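Local coordinates for protein probable FAD-dependent oxidoreductase PA4991 (Pseudomonas aeruginosa PAO1, PDB 5EZ7) that probably acts as an FAD-dependent oxidoreductase of the DAO family, binding one FAD per subunit, with a physiological substrate that remains unknown, at residues A[283-286]-A[287-291]; A[24-28]-A[29-33]; A[136-140]-A[141-145]; A[72-75]-A[76-80]. All blocks are in the same frame, centred on the assembly; numbering follows the deposited sequence.

Overall arrangement
Followed from the N terminus, the four contacts come strictly in series; none nests within or crosses another, since each joins residues close in sequence. Interaction 2 ends helix 17-28 and turns the chain into strand 33-37 of the FAD-binding sheet. Interaction 4 spans the junction of helices 70-73 and 75-82 beside the cofactor. It touches interaction 2 through Arg25 and Arg78, which share the acidic partners Glu88 and Asp355. Interaction 3 shapes the loop joining strands 127-129 and 146-149 of the eight-stranded sheet. Interaction 1 starts helix 285-299, which packs on strand 309-320 of that same sheet, about 45 Å from interaction 2 between centres.

Interaction 1. Residues A[283-286]-A[287-291]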
loop_
_atom_site.group_PDB
_atom_site.type_symbol
_atom_site.label_atom_id
_atom_site.label_comp_id
_atom_site.label_asym_id
_atom_site.label_seq_id
_atom_site.Cartn_x
_atom_site.Cartn_y
_atom_site.Cartn_z
ATOM N N ARG A 283 21.149 -12.317 -1.713
ATOM C CA ARG A 283 22.347 -11.502 -1.544
ATOM C C ARG A 283 22.258 -10.670 -0.256
ATOM O O ARG A 283 21.203 -10.113 0.098
ATOM C CB ARG A 283 22.538 -10.543 -2.736
ATOM C CG ARG A 283 22.892 -11.203 -4.070
ATOM C CD ARG A 283 23.224 -10.166 -5.154
ATOM N NE ARG A 283 22.011 -9.520 -5.669
ATOM C CZ ARG A 283 21.314 -9.887 -6.753
ATOM N NH1 ARG A 283 21.686 -10.916 -7.531
ATOM N NH2 ARG A 283 20.230 -9.190 -7.090
ATOM N N ASP A 284 23.388 -10.551 0.423
ATOM C CA ASP A 284 23.507 -9.656 1.567
ATOM C C ASP A 284 23.542 -8.190 1.101
ATOM O O ASP A 284 23.545 -7.895 -0.099
ATOM C CB ASP A 284 24.735 -10.022 2.437
ATOM C CG ASP A 284 26.053 -10.048 1.631
ATOM O OD1 ASP A 284 26.669 -8.962 1.425
ATOM O OD2 ASP A 284 26.442 -11.168 1.170
ATOM N N GLU A 285 23.561 -7.277 2.062
ATOM C CA GLU A 285 23.428 -5.860 1.773
ATOM C C GLU A 285 24.486 -5.286 0.759
ATOM O O GLU A 285 24.128 -4.565 -0.194
ATOM C CB GLU A 285 23.407 -5.060 3.082
ATOM C CG GLU A 285 23.061 -3.596 2.838
ATOM C CD GLU A 285 23.087 -2.707 4.073
ATOM O OE1 GLU A 285 23.906 -3.008 4.977
ATOM O OE2 GLU A 285 22.303 -1.700 4.105
ATOM N N ALA A 286 25.757 -5.623 0.992
ATOM C CA ALA A 286 26.856 -5.194 0.154
ATOM C C ALA A 286 26.817 -5.791 -1.247
ATOM O O ALA A 286 27.017 -5.084 -2.212
ATOM C CB ALA A 286 28.191 -5.506 0.825
ATOM N N ALA A 287 26.597 -7.094 -1.344
ATOM C CA ALA A 287 26.358 -7.745 -2.635
ATOM C C ALA A 287 25.146 -7.133 -3.370
ATOM O O ALA A 287 25.201 -6.900 -4.575
ATOM C CB ALA A 287 26.172 -9.248 -2.441
ATOM N N GLN A 288 24.071 -6.840 -2.635
ATOM C CA GLN A 288 22.878 -6.228 -3.255
ATOM C C GLN A 288 23.115 -4.797 -3.727
ATOM O O GLN A 288 22.686 -4.428 -4.825
ATOM C CB GLN A 288 21.660 -6.308 -2.325
ATOM C CG GLN A 288 20.378 -5.729 -2.908
ATOM C CD GLN A 288 19.800 -6.528 -4.067
ATOM O OE1 GLN A 288 20.505 -7.242 -4.789
ATOM N NE2 GLN A 288 18.502 -6.407 -4.247
ATOM N N ILE A 289 23.808 -4.011 -2.903
ATOM C CA ILE A 289 24.282 -2.688 -3.302
ATOM C C ILE A 289 25.194 -2.779 -4.502
ATOM O O ILE A 289 24.991 -2.076 -5.460
ATOM C CB ILE A 289 24.966 -1.956 -2.133
ATOM C CG1 ILE A 289 23.861 -1.430 -1.187
ATOM C CG2 ILE A 289 25.880 -0.807 -2.600
ATOM C CD1 ILE A 289 24.362 -1.167 0.235
ATOM N N ALA A 290 26.174 -3.662 -4.461
ATOM C CA ALA A 290 27.123 -3.777 -5.565
ATOM C C ALA A 290 26.421 -4.138 -6.882
ATOM O O ALA A 290 26.767 -3.590 -7.926
ATOM C CB ALA A 290 28.218 -4.779 -5.244
ATOM N N GLU A 291 25.427 -5.027 -6.811
ATOM C CA GLU A 291 24.589 -5.399 -7.971
ATOM C C GLU A 291 23.809 -4.178 -8.527
ATOM O O GLU A 291 23.783 -3.894 -9.745
ATOM C CB GLU A 291 23.617 -6.515 -7.560
ATOM C CG GLU A 291 22.700 -7.033 -8.652
ATOM C CD GLU A 291 23.445 -7.701 -9.817
ATOM O OE1 GLU A 291 24.510 -8.324 -9.613
ATOM O OE2 GLU A 291 22.979 -7.594 -10.969
#
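Arg283 reaches along the first turns of helix 285-299 and meets Gln288 by its polar edge and Glu291 by a face. The polar contact is side-on: NE (2.9 Å) and NH2 (3.0 Å) of Arg283 both donate to Gln288 OE1, which lies in the guanidinium plane. The amide is nearly coplanar with that group, their planes 25° apart, and two donors to one oxygen restrict its rotation. A bend at chi3 (-76°) turns the guanidinium over the helix. Gln288 NE2 is held separately by the carbonyls of Ile275 and His230.

The packing contact sets a methylene against a flat ion: Glu291 CG sits over the centre of the guanidinium, 3.6 Å from Arg283 NH2. The Glu291 carboxylate pairs instead with Arg294.

Capping of the helix start is the third element. Asp284 is the N-cap, and its side-chain OD1 accepts a weak bond from Ala287 N (3.3 Å), while its carbonyl takes the shorter bond from Gln288 N (2.8 Å).

On another side of the helix Glu285 CG lies beside Ile289 CD1 (3.8 Å). These two side chains rest on Thr312, and Ile289 also on Trp310, packing the helix start against strand 309-320, while Arg283 and Glu291 cover the loop at Ile275.

Interaction 2. Residues A[24-28]-A[29-33]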
loop_
_atom_site.group_PDB
_atom_site.type_symbol
_atom_site.label_atom_id
_atom_site.label_comp_id
_atom_site.label_asym_id
_atom_site.label_seq_id
_atom_site.Cartn_x
_atom_site.Cartn_y
_atom_site.Cartn_z
ATOM N N ALA A 24 -12.420 5.073 4.879
ATOM C CA ALA A 24 -12.871 6.300 4.290
ATOM C C ALA A 24 -14.162 6.100 3.458
ATOM O O ALA A 24 -15.070 6.916 3.530
ATOM C CB ALA A 24 -11.762 6.882 3.449
ATOM N N ARG A 25 -14.213 5.035 2.674
ATOM C CA ARG A 25 -15.408 4.641 1.955
ATOM C C ARG A 25 -16.647 4.438 2.861
ATOM O O ARG A 25 -17.754 4.928 2.550
ATOM C CB ARG A 25 -15.124 3.354 1.161
ATOM C CG ARG A 25 -14.264 3.588 -0.091
ATOM C CD ARG A 25 -15.068 4.018 -1.335
ATOM N NE ARG A 25 -15.944 2.902 -1.713
ATOM C CZ ARG A 25 -15.557 1.793 -2.368
ATOM N NH1 ARG A 25 -14.303 1.618 -2.848
ATOM N NH2 ARG A 25 -16.448 0.838 -2.566
ATOM N N LEU A 26 -16.453 3.717 3.976
ATOM C CA LEU A 26 -17.542 3.388 4.873
ATOM C C LEU A 26 -18.141 4.633 5.535
ATOM O O LEU A 26 -19.389 4.830 5.513
ATOM C CB LEU A 26 -17.105 2.366 5.910
ATOM C CG LEU A 26 -16.899 0.948 5.357
ATOM C CD1 LEU A 26 -16.350 0.016 6.408
ATOM C CD2 LEU A 26 -18.151 0.315 4.756
ATOM N N ARG A 27 -17.261 5.479 6.070
ATOM C CA ARG A 27 -17.663 6.758 6.631
ATOM C C ARG A 27 -18.383 7.631 5.633
ATOM O O ARG A 27 -19.351 8.294 5.958
ATOM C CB ARG A 27 -16.449 7.513 7.057
ATOM C CG ARG A 27 -15.822 6.938 8.287
ATOM C CD ARG A 27 -14.619 7.800 8.673
ATOM N NE ARG A 27 -15.006 8.979 9.427
ATOM C CZ ARG A 27 -15.485 8.920 10.669
ATOM N NH1 ARG A 27 -15.661 7.751 11.300
ATOM N NH2 ARG A 27 -15.771 10.029 11.292
ATOM N N ARG A 28 -17.896 7.622 4.404
ATOM C CA ARG A 28 -18.537 8.380 3.345
ATOM C C ARG A 28 -19.932 7.841 3.063
ATOM O O ARG A 28 -20.843 8.606 2.829
ATOM C CB ARG A 28 -17.709 8.319 2.080
ATOM C CG ARG A 28 -18.083 9.394 1.094
ATOM C CD ARG A 28 -17.272 9.210 -0.169
ATOM N NE ARG A 28 -17.792 10.034 -1.258
ATOM C CZ ARG A 28 -17.098 10.901 -1.998
ATOM N NH1 ARG A 28 -17.730 11.564 -2.968
ATOM N NH2 ARG A 28 -15.805 11.136 -1.795
ATOM N N ALA A 29 -20.088 6.519 3.104
ATOM C CA ALA A 29 -21.385 5.899 2.921
ATOM C C ALA A 29 -22.301 6.019 4.161
ATOM O O ALA A 29 -23.375 5.442 4.153
ATOM C CB ALA A 29 -21.216 4.430 2.497
ATOM N N GLY A 30 -21.886 6.745 5.217
ATOM C CA GLY A 30 -22.712 6.962 6.434
ATOM C C GLY A 30 -22.515 5.962 7.577
ATOM O O GLY A 30 -23.252 5.998 8.553
ATOM N N TYR A 31 -21.530 5.062 7.484
ATOM C CA TYR A 31 -21.307 4.085 8.565
ATOM C C TYR A 31 -20.459 4.722 9.631
ATOM O O TYR A 31 -19.580 5.528 9.329
ATOM C CB TYR A 31 -20.556 2.861 8.072
ATOM C CG TYR A 31 -21.380 1.961 7.246
ATOM C CD1 TYR A 31 -21.678 2.268 5.930
ATOM C CD2 TYR A 31 -21.896 0.794 7.782
ATOM C CE1 TYR A 31 -22.443 1.407 5.141
ATOM C CE2 TYR A 31 -22.672 -0.071 7.022
ATOM C CZ TYR A 31 -22.950 0.239 5.707
ATOM O OH TYR A 31 -23.731 -0.610 4.977
ATOM N N ALA A 32 -20.683 4.329 10.871
ATOM C CA ALA A 32 -19.788 4.707 11.944
ATOM C C ALA A 32 -18.708 3.614 12.045
ATOM O O ALA A 32 -19.002 2.429 11.908
ATOM C CB ALA A 32 -20.580 4.825 13.244
ATOM N N THR A 33 -17.473 4.007 12.289
ATOM C CA THR A 33 -16.335 3.088 12.322
ATOM C C THR A 33 -15.361 3.398 13.447
ATOM O O THR A 33 -15.309 4.522 13.949
ATOM C CB THR A 33 -15.521 3.161 11.019
ATOM O OG1 THR A 33 -14.969 4.484 10.854
ATOM C CG2 THR A 33 -16.346 2.817 9.846
#
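Leu26 and Tyr31 meet across the end of helix 17-28, a textbook case of a helix closed by a Schellman motif. The positive phi of Gly30 (92°) lets the chain reverse, and two bonds run back into the last turn: Tyr31 N to Leu26 O (2.9 Å) and Gly30 N to Arg27 O (3.1 Å). Both donors stand above the carbonyl planes of their acceptors, as the chain curls over the helix end.

Arg27 can be followed outward. Its CB starts away from the turn, but with CG anti to the carbonyl carbon (chi1 -72°) the chain swings toward Thr33. There CG lies 3.7 Å from Thr33 OG1, CD follows at 4.0 Å, and the bend at chi3 brings the guanidinium round. At the tip NH1 gives a weak bond to Thr33 OG1 (3.4 Å), which lies at the guanidinium edge, in its plane. NH2 forms a long, weak ion pair with Asp170, and Thr33 OG1 is also bonded to Asn23.

On the apolar side Leu26 CB touches Thr33 CG2 (4.0 Å), and CD2 sits over the rim of one face of the Tyr31 ring. Tyr31 OH is bonded to Ile366 O. The turn thus carries the chain from helix 17-28 into strand 33-37, with Leu26 and Tyr31 packed on Ile10 of strand 10-13 and Leu26 also on Cys358 and Leu361 of helix 350-364.

Interaction 3. Residues A[136-140]-A[141-145]; sequences PALRD and KGFKG
Asp140 and Phe143 are the ends of a type I beta turn, with Lys141 and Gly142 at its corners. The closing bond runs from Phe143 N to Asp140 O at 3.1 Å. A short 3-10 segment that includes residues 136-137 precedes the turn; after it the chain continues without regular structure.

The Asp140 side chain adds an Asx turn that overlaps the beta turn. With CG anti to the backbone N (chi1 -160°), the carboxylate folds forward over the corner, and OD2 takes a hydrogen bond from Gly142 N at 2.8 Å. The amide comes to the anti side of that oxygen, 33° out of the carboxylate plane. Main chain and side chain of one residue thus accept from two successive amides.

Phe143 turns its ring back over the residues before the turn. Leu138 CB stands over the centre of one ring face, 4.2 Å from the centroid and 7° off the normal, a CH-pi contact. Over the same face, displaced toward its CD1-CE1 side, Leu138 CD2 lies 4.0 Å from both Phe143 CD1 and CE1, and the Leu138 carbonyl oxygen lies 3.4 Å from Phe143 CB.

The turn lies at the surface, between strands 127-129 and 146-149 at one end of the eight-stranded sheet. Leu138 packs on Leu300 and Asp140 on Trp302, both just past helix 285-299, and Ala137 pairs by its backbone with Pro241, which follows strand 224-236.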
loop_
_atom_site.group_PDB
_atom_site.type_symbol
_atom_site.label_atom_id
_atom_site.label_comp_id
_atom_site.label_asym_id
_atom_site.label_seq_id
_atom_site.Cartn_x
_atom_site.Cartn_y
_atom_site.Cartn_z
ATOM N N PRO A 136 13.019 13.209 -17.129
ATOM C CA PRO A 136 14.289 13.941 -16.987
ATOM C C PRO A 136 15.563 13.072 -17.017
ATOM O O PRO A 136 16.534 13.418 -17.693
ATOM C CB PRO A 136 14.120 14.622 -15.622
ATOM C CG PRO A 136 12.659 14.936 -15.567
ATOM C CD PRO A 136 11.996 13.731 -16.185
ATOM N N ALA A 137 15.521 11.938 -16.319
ATOM C CA ALA A 137 16.643 11.003 -16.244
ATOM C C ALA A 137 16.984 10.279 -17.570
ATOM O O ALA A 137 18.030 9.637 -17.656
ATOM C CB ALA A 137 16.389 9.982 -15.134
ATOM N N LEU A 138 16.097 10.350 -18.566
ATOM C CA LEU A 138 16.325 9.769 -19.888
ATOM C C LEU A 138 16.456 10.804 -21.032
ATOM O O LEU A 138 16.427 10.431 -22.209
ATOM C CB LEU A 138 15.165 8.820 -20.191
ATOM C CG LEU A 138 14.904 7.686 -19.223
ATOM C CD1 LEU A 138 13.706 6.924 -19.706
ATOM C CD2 LEU A 138 16.094 6.752 -19.148
ATOM N N ARG A 139 16.590 12.087 -20.687
ATOM C CA ARG A 139 16.736 13.136 -21.699
ATOM C C ARG A 139 18.096 13.180 -22.340
ATOM O O ARG A 139 18.216 13.703 -23.422
ATOM C CB ARG A 139 16.356 14.516 -21.155
ATOM C CG ARG A 139 14.879 14.830 -21.351
ATOM C CD ARG A 139 14.391 15.949 -20.447
ATOM N NE ARG A 139 12.957 15.819 -20.175
ATOM C CZ ARG A 139 12.291 16.459 -19.218
ATOM N NH1 ARG A 139 12.903 17.297 -18.390
ATOM N NH2 ARG A 139 10.987 16.248 -19.076
ATOM N N ASP A 140 19.099 12.613 -21.690
ATOM C CA ASP A 140 20.472 12.554 -22.198
ATOM C C ASP A 140 20.593 12.023 -23.636
ATOM O O ASP A 140 19.789 11.193 -24.071
ATOM C CB ASP A 140 21.334 11.677 -21.266
ATOM C CG ASP A 140 22.829 11.936 -21.431
ATOM O OD1 ASP A 140 23.312 12.919 -20.819
ATOM O OD2 ASP A 140 23.494 11.174 -22.172
ATOM N N LYS A 141 21.617 12.491 -24.348
ATOM C CA LYS A 141 21.885 12.079 -25.739
ATOM C C LYS A 141 22.363 10.627 -25.841
ATOM O O LYS A 141 22.187 9.978 -26.877
ATOM C CB LYS A 141 22.946 12.989 -26.373
ATOM C CG LYS A 141 22.658 14.476 -26.241
ATOM C CD LYS A 141 23.330 15.301 -27.327
ATOM C CE LYS A 141 22.548 15.259 -28.640
ATOM N NZ LYS A 141 21.243 15.976 -28.583
ATOM N N GLY A 142 23.007 10.149 -24.770
ATOM C CA GLY A 142 23.355 8.736 -24.581
ATOM C C GLY A 142 22.169 7.793 -24.424
ATOM O O GLY A 142 22.337 6.579 -24.538
ATOM N N PHE A 143 20.973 8.322 -24.152
ATOM C CA PHE A 143 19.800 7.477 -24.120
ATOM C C PHE A 143 19.501 6.891 -25.474
ATOM O O PHE A 143 19.076 7.601 -26.385
ATOM C CB PHE A 143 18.543 8.194 -23.661
ATOM C CG PHE A 143 17.352 7.279 -23.583
ATOM C CD1 PHE A 143 17.434 6.064 -22.866
ATOM C CD2 PHE A 143 16.164 7.592 -24.224
ATOM C CE1 PHE A 143 16.354 5.201 -22.787
ATOM C CE2 PHE A 143 15.070 6.734 -24.129
ATOM C CZ PHE A 143 15.168 5.539 -23.411
ATOM N N LYS A 144 19.705 5.583 -25.577
ATOM C CA LYS A 144 19.377 4.802 -26.755
ATOM C C LYS A 144 18.224 3.934 -26.311
ATOM O O LYS A 144 17.988 3.771 -25.109
ATOM C CB LYS A 144 20.585 3.958 -27.176
ATOM C CG LYS A 144 21.875 4.779 -27.332
ATOM C CD LYS A 144 23.133 3.940 -27.576
ATOM C CE LYS A 144 23.268 3.457 -29.014
ATOM N NZ LYS A 144 23.038 4.521 -30.029
ATOM N N GLY A 145 17.483 3.390 -27.264
ATOM C CA GLY A 145 16.267 2.663 -26.924
ATOM C C GLY A 145 15.113 3.633 -26.766
ATOM O O GLY A 145 15.208 4.806 -27.152
#

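Interaction 4. Residues A[72-75]-A[76-80]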
loop_
_atom_site.group_PDB
_atom_site.type_symbol
_atom_site.label_atom_id
_atom_site.label_comp_id
_atom_site.label_asym_id
_atom_site.label_seq_id
_atom_site.Cartn_x
_atom_site.Cartn_y
_atom_site.Cartn_z
ATOM N N ILE A 72 -7.853 -4.811 -11.698
ATOM C CA ILE A 72 -6.645 -3.986 -11.816
ATOM C C ILE A 72 -6.667 -2.957 -12.971
ATOM O O ILE A 72 -6.192 -1.839 -12.792
ATOM C CB ILE A 72 -5.363 -4.866 -11.896
ATOM C CG1 ILE A 72 -4.102 -4.044 -11.699
ATOM C CG2 ILE A 72 -5.260 -5.592 -13.222
ATOM C CD1 ILE A 72 -3.955 -3.533 -10.298
ATOM N N ALA A 73 -7.225 -3.327 -14.120
ATOM C CA ALA A 73 -7.214 -2.470 -15.341
ATOM C C ALA A 73 -7.909 -1.107 -15.161
ATOM O O ALA A 73 -7.539 -0.097 -15.781
ATOM C CB ALA A 73 -7.863 -3.217 -16.505
ATOM N N ASP A 74 -8.909 -1.099 -14.292
ATOM C CA ASP A 74 -9.666 0.096 -13.980
ATOM C C ASP A 74 -9.068 0.948 -12.832
ATOM O O ASP A 74 -9.590 2.016 -12.529
ATOM C CB ASP A 74 -11.099 -0.329 -13.640
ATOM C CG ASP A 74 -12.096 0.786 -13.841
ATOM O OD1 ASP A 74 -12.129 1.364 -14.953
ATOM O OD2 ASP A 74 -12.839 1.101 -12.883
ATOM N N MET A 75 -7.968 0.510 -12.208
ATOM C CA MET A 75 -7.449 1.203 -11.026
ATOM C C MET A 75 -6.890 2.608 -11.337
ATOM O O MET A 75 -7.335 3.559 -10.722
ATOM C CB MET A 75 -6.472 0.326 -10.250
ATOM C CG MET A 75 -7.125 -0.803 -9.433
ATOM S SD MET A 75 -8.452 -0.344 -8.254
ATOM C CE MET A 75 -9.871 -0.996 -9.110
ATOM N N PRO A 76 -5.997 2.763 -12.339
ATOM C CA PRO A 76 -5.534 4.147 -12.615
ATOM C C PRO A 76 -6.671 5.161 -12.848
ATOM O O PRO A 76 -6.619 6.250 -12.299
ATOM C CB PRO A 76 -4.631 4.004 -13.861
ATOM C CG PRO A 76 -4.300 2.548 -13.931
ATOM C CD PRO A 76 -5.499 1.820 -13.357
ATOM N N ARG A 77 -7.701 4.803 -13.599
ATOM C CA ARG A 77 -8.844 5.715 -13.755
ATOM C C ARG A 77 -9.494 6.029 -12.392
ATOM O O ARG A 77 -9.679 7.178 -12.013
ATOM C CB ARG A 77 -9.869 5.124 -14.725
ATOM C CG ARG A 77 -11.068 6.016 -15.027
ATOM C CD ARG A 77 -12.167 5.244 -15.770
ATOM N NE ARG A 77 -12.749 4.158 -14.968
ATOM C CZ ARG A 77 -13.650 4.313 -13.993
ATOM N NH1 ARG A 77 -14.112 5.515 -13.680
ATOM N NH2 ARG A 77 -14.106 3.262 -13.307
ATOM N N ARG A 78 -9.815 4.993 -11.642
ATOM C CA ARG A 78 -10.420 5.198 -10.330
ATOM C C ARG A 78 -9.602 6.074 -9.352
ATOM O O ARG A 78 -10.158 6.950 -8.717
ATOM C CB ARG A 78 -10.799 3.858 -9.723
ATOM C CG ARG A 78 -12.019 3.261 -10.439
ATOM C CD ARG A 78 -12.481 1.931 -9.861
ATOM N NE ARG A 78 -12.959 2.051 -8.498
ATOM C CZ ARG A 78 -13.337 1.016 -7.751
ATOM N NH1 ARG A 78 -13.292 -0.224 -8.250
ATOM N NH2 ARG A 78 -13.748 1.213 -6.490
ATOM N N TRP A 79 -8.289 5.884 -9.284
ATOM C CA TRP A 79 -7.442 6.683 -8.398
ATOM C C TRP A 79 -7.308 8.110 -8.877
ATOM O O TRP A 79 -7.369 9.038 -8.080
ATOM C CB TRP A 79 -6.055 6.078 -8.286
ATOM C CG TRP A 79 -6.001 4.858 -7.480
ATOM C CD1 TRP A 79 -6.431 3.658 -7.833
ATOM C CD2 TRP A 79 -5.428 4.717 -6.196
ATOM N NE1 TRP A 79 -6.178 2.745 -6.856
ATOM C CE2 TRP A 79 -5.560 3.378 -5.830
ATOM C CE3 TRP A 79 -4.817 5.600 -5.306
ATOM C CZ2 TRP A 79 -5.116 2.885 -4.621
ATOM C CZ3 TRP A 79 -4.359 5.107 -4.098
ATOM C CH2 TRP A 79 -4.501 3.752 -3.776
ATOM N N ARG A 80 -7.164 8.270 -10.187
ATOM C CA ARG A 80 -7.196 9.590 -10.829
ATOM C C ARG A 80 -8.458 10.363 -10.465
ATOM O O ARG A 80 -8.379 11.488 -9.975
ATOM C CB ARG A 80 -7.064 9.456 -12.366
ATOM C CG ARG A 80 -7.184 10.754 -13.182
ATOM C CD ARG A 80 -5.883 11.531 -13.287
ATOM N NE ARG A 80 -4.897 10.820 -14.099
ATOM C CZ ARG A 80 -3.642 11.231 -14.334
ATOM N NH1 ARG A 80 -3.165 12.385 -13.835
ATOM N NH2 ARG A 80 -2.841 10.468 -15.077
HETATM O O HOH W 1 -8.034 2.570 -15.751
#
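Met75 and Trp79 stand one turn apart at the start of helix 75-82, where the Met75 carbonyl accepts from Trp79 N (2.9 Å), the Asp74 carbonyl accepts from Arg78 N, and a water joins Ala73 O to Arg77 N beside Pro76, which has no amide hydrogen to give.

Among the side chains, Asp74 and Arg77 form a two-pronged salt bridge: NE donates to OD1 (2.9 Å) and NH2 to OD2 (a doubtfully short 2.5 Å), so that the arginine grips the carboxylate side-on. OD1 is met on its syn side, by NE from out of the carboxylate plane; OD2 uses its syn lone pair but is tilted from the guanidinium plane, the two groups standing 38° apart. The bend of Arg77 at chi3 (64°) brings the guanidinium back to the acid. OD2 also lies 3.2 Å from Arg78 CD.

Met75 bends at chi2 and chi3 to run alongside Arg78, its CE 3.6 Å from Arg78 NH1. Its SD meets the edge of the Trp79 indole, 4.1 Å from NE1, a Met-aromatic contact. The carbonyl of Met75 lies at the same ring's edge, with CD1 3.0 Å from the oxygen.

Asp74 is thus bridged to Arg77; Arg78, its NE 4.5 Å from Asp74 OD2, is salt-bridged to Glu88 and Asp355 and probably acts on Asp74 only as a more distant charge. Because Leu347 and Ala348 bind FAD, the bond from Trp79 NE1 to Ala348 O and the packing of the indole on Leu347 make Trp79 a probable second-shell support for that part of the cofactor site.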